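Local coordinates for extracellular matrix-binding protein EbhA (Staphylococcus aureus, PDB 2DGJ) that probably helps anchor the staphylococcal cell to host extracellular matrix as part of a very long, rod-like adhesin built from three-helix bundles, at residues 92-96 with 97-101. Sequence-based numbering, arbitrary orientation.
Sequences NHITN and AQRTA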
ATOM      1  N   ASN A  92      -5.239 -20.710  -5.212  1.00 17.47           N
ATOM      2  CA  ASN A  92      -5.436 -22.160  -5.274  1.00 17.68           C
ATOM      3  C   ASN A  92      -4.675 -22.992  -4.239  1.00 17.69           C
ATOM      4  O   ASN A  92      -4.716 -24.218  -4.291  1.00 17.91           O
ATOM      5  CB  ASN A  92      -5.031 -22.683  -6.657  1.00 18.00           C
ATOM      6  CG  ASN A  92      -5.458 -21.771  -7.786  1.00 18.36           C
ATOM      7  OD1 ASN A  92      -6.647 -21.530  -7.994  1.00 18.58           O
ATOM      8  ND2 ASN A  92      -4.483 -21.261  -8.536  1.00 18.50           N
ATOM      9  N   HIS A  93      -3.995 -22.357  -3.295  1.00 17.52           N
ATOM     10  CA  HIS A  93      -3.221 -23.132  -2.334  1.00 17.31           C
ATOM     11  C   HIS A  93      -3.656 -23.087  -0.880  1.00 17.13           C
ATOM     12  O   HIS A  93      -3.386 -24.025  -0.131  1.00 17.22           O
ATOM     13  CB  HIS A  93      -1.754 -22.737  -2.472  1.00 17.42           C
ATOM     14  CG  HIS A  93      -1.259 -22.810  -3.882  1.00 17.30           C
ATOM     15  ND1 HIS A  93      -1.009 -24.002  -4.527  1.00 17.43           N
ATOM     16  CD2 HIS A  93      -1.030 -21.833  -4.795  1.00 17.41           C
ATOM     17  CE1 HIS A  93      -0.648 -23.763  -5.766  1.00 17.40           C
ATOM     18  NE2 HIS A  93      -0.652 -22.453  -5.965  1.00 17.59           N
ATOM     19  N   ILE A  94      -4.323 -22.013  -0.468  1.00 16.86           N
ATOM     20  CA  ILE A  94      -4.782 -21.921   0.913  1.00 16.68           C
ATOM     21  C   ILE A  94      -5.847 -22.986   1.188  1.00 16.58           C
ATOM     22  O   ILE A  94      -6.553 -23.420   0.275  1.00 16.56           O
ATOM     23  CB  ILE A  94      -5.383 -20.535   1.222  1.00 16.46           C
ATOM     24  CG1 ILE A  94      -6.540 -20.244   0.263  1.00 16.51           C
ATOM     25  CG2 ILE A  94      -4.308 -19.469   1.115  1.00 16.43           C
ATOM     26  CD1 ILE A  94      -7.280 -18.959   0.565  1.00 16.44           C
ATOM     27  N   THR A  95      -5.963 -23.407   2.444  1.00 16.43           N
ATOM     28  CA  THR A  95      -6.948 -24.418   2.818  1.00 16.25           C
ATOM     29  C   THR A  95      -8.297 -23.734   3.011  1.00 16.20           C
ATOM     30  O   THR A  95      -8.365 -22.505   3.131  1.00 16.17           O
ATOM     31  CB  THR A  95      -6.554 -25.127   4.130  1.00 16.19           C
ATOM     32  OG1 THR A  95      -6.507 -24.165   5.191  1.00 16.18           O
ATOM     33  CG2 THR A  95      -5.183 -25.794   3.998  1.00 16.09           C
ATOM     34  N   ASN A  96      -9.366 -24.523   3.042  1.00 16.08           N
ATOM     35  CA  ASN A  96     -10.700 -23.972   3.218  1.00 15.97           C
ATOM     36  C   ASN A  96     -10.781 -23.138   4.491  1.00 15.85           C
ATOM     37  O   ASN A  96     -11.383 -22.068   4.500  1.00 15.62           O
ATOM     38  CB  ASN A  96     -11.741 -25.091   3.262  1.00 15.91           C
ATOM     39  CG  ASN A  96     -11.799 -25.884   1.967  1.00 15.84           C
ATOM     40  OD1 ASN A  96     -11.707 -25.319   0.879  1.00 15.79           O
ATOM     41  ND2 ASN A  96     -11.973 -27.197   2.079  1.00 15.92           N
ATOM     42  N   ALA A  97     -10.162 -23.627   5.560  1.00 15.92           N
ATOM     43  CA  ALA A  97     -10.173 -22.915   6.832  1.00 16.15           C
ATOM     44  C   ALA A  97      -9.491 -21.564   6.687  1.00 16.32           C
ATOM     45  O   ALA A  97      -9.948 -20.563   7.243  1.00 16.36           O
ATOM     46  CB  ALA A  97      -9.474 -23.742   7.905  1.00 16.14           C
ATOM     47  N   GLN A  98      -8.391 -21.542   5.939  1.00 16.47           N
ATOM     48  CA  GLN A  98      -7.653 -20.305   5.730  1.00 16.74           C
ATOM     49  C   GLN A  98      -8.488 -19.374   4.869  1.00 16.95           C
ATOM     50  O   GLN A  98      -8.523 -18.166   5.103  1.00 16.93           O
ATOM     51  CB  GLN A  98      -6.313 -20.581   5.037  1.00 16.72           C
ATOM     52  CG  GLN A  98      -5.387 -21.507   5.803  1.00 16.66           C
ATOM     53  CD  GLN A  98      -4.050 -21.715   5.108  1.00 16.65           C
ATOM     54  OE1 GLN A  98      -3.997 -22.006   3.914  1.00 16.42           O
ATOM     55  NE2 GLN A  98      -2.962 -21.577   5.859  1.00 16.67           N
ATOM     56  N   ARG A  99      -9.166 -19.942   3.876  1.00 17.15           N
ATOM     57  CA  ARG A  99      -9.997 -19.157   2.975  1.00 17.31           C
ATOM     58  C   ARG A  99     -11.152 -18.461   3.693  1.00 17.33           C
ATOM     59  O   ARG A  99     -11.385 -17.268   3.477  1.00 17.23           O
ATOM     60  CB  ARG A  99     -10.549 -20.050   1.861  1.00 17.57           C
ATOM     61  CG  ARG A  99     -11.298 -19.295   0.765  1.00 18.10           C
ATOM     62  CD  ARG A  99     -11.898 -20.254  -0.262  1.00 18.49           C
ATOM     63  NE  ARG A  99     -10.891 -21.090  -0.911  1.00 18.88           N
ATOM     64  CZ  ARG A  99      -9.976 -20.643  -1.767  1.00 19.05           C
ATOM     65  NH1 ARG A  99      -9.946 -19.359  -2.101  1.00 19.20           N
ATOM     66  NH2 ARG A  99      -9.091 -21.477  -2.293  1.00 19.24           N
ATOM     67  N   THR A 100     -11.869 -19.197   4.543  1.00 17.32           N
ATOM     68  CA  THR A 100     -13.003 -18.628   5.270  1.00 17.47           C
ATOM     69  C   THR A 100     -12.561 -17.573   6.273  1.00 17.42           C
ATOM     70  O   THR A 100     -13.295 -16.621   6.538  1.00 17.44           O
ATOM     71  CB  THR A 100     -13.806 -19.716   6.017  1.00 17.63           C
ATOM     72  OG1 THR A 100     -13.081 -20.155   7.172  1.00 18.15           O
ATOM     73  CG2 THR A 100     -14.049 -20.902   5.106  1.00 17.64           C
ATOM     74  N   ALA A 101     -11.370 -17.741   6.838  1.00 17.40           N
ATOM     75  CA  ALA A 101     -10.855 -16.773   7.803  1.00 17.50           C
ATOM     76  C   ALA A 101     -10.570 -15.469   7.066  1.00 17.56           C
ATOM     77  O   ALA A 101     -10.923 -14.387   7.535  1.00 17.61           O
ATOM     78  CB  ALA A 101      -9.581 -17.297   8.461  1.00 17.35           C
TER
HETATM   79  O   HOH W   1      -9.620 -23.423  -0.455  1.00 31.87           O
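A capping box formed by T95 and Q98 starts helix 96-108 of the GA module, where the loop coming from helix 73-88 turns into the helix. T95 is the N-cap. Its OG1 sits between its own backbone N and carbonyl carbon (chi1 62°), which aims it at the first helical turn, where it accepts a weak bond of 3.3 Å from Q98 N. The return half is stronger: T95 N donates to Q98 OE1 at 2.8 Å, arriving 22° out of the amide's carbonyl plane. Q98 OE1 also lies against I94, 3.4 Å from its CB. Ordinary helical bonds take over at once, R99 N to T95 O at 2.8 Å and T100 N to N96 O at 2.9 Å.

R99 leaves the helix with CG anti to its backbone N (chi1 -173°) and bends at chi3; the R99 and I94 side chains cross at about a right angle, and the guanidinium comes to rest over I94 CD1. I94 CD1 lies 3.8 Å above the plane of the R99 guanidinium, offset toward its rim. R99 NE donates to a water at 2.7 Å, and that water in turn donates to I94 O and N96 OD1, while R99 NH2 bonds L91 O.

Beyond the box, T95 OG1 also bonds G175 O and Q98 NE2 bonds T178 O, tying this helix start to the loop ahead of helix 180-194. Both capping side chains thus work twice, gripping T95 N firmly and Q98 N only weakly while joining two parts of the rod, and R99 pins the incoming loop.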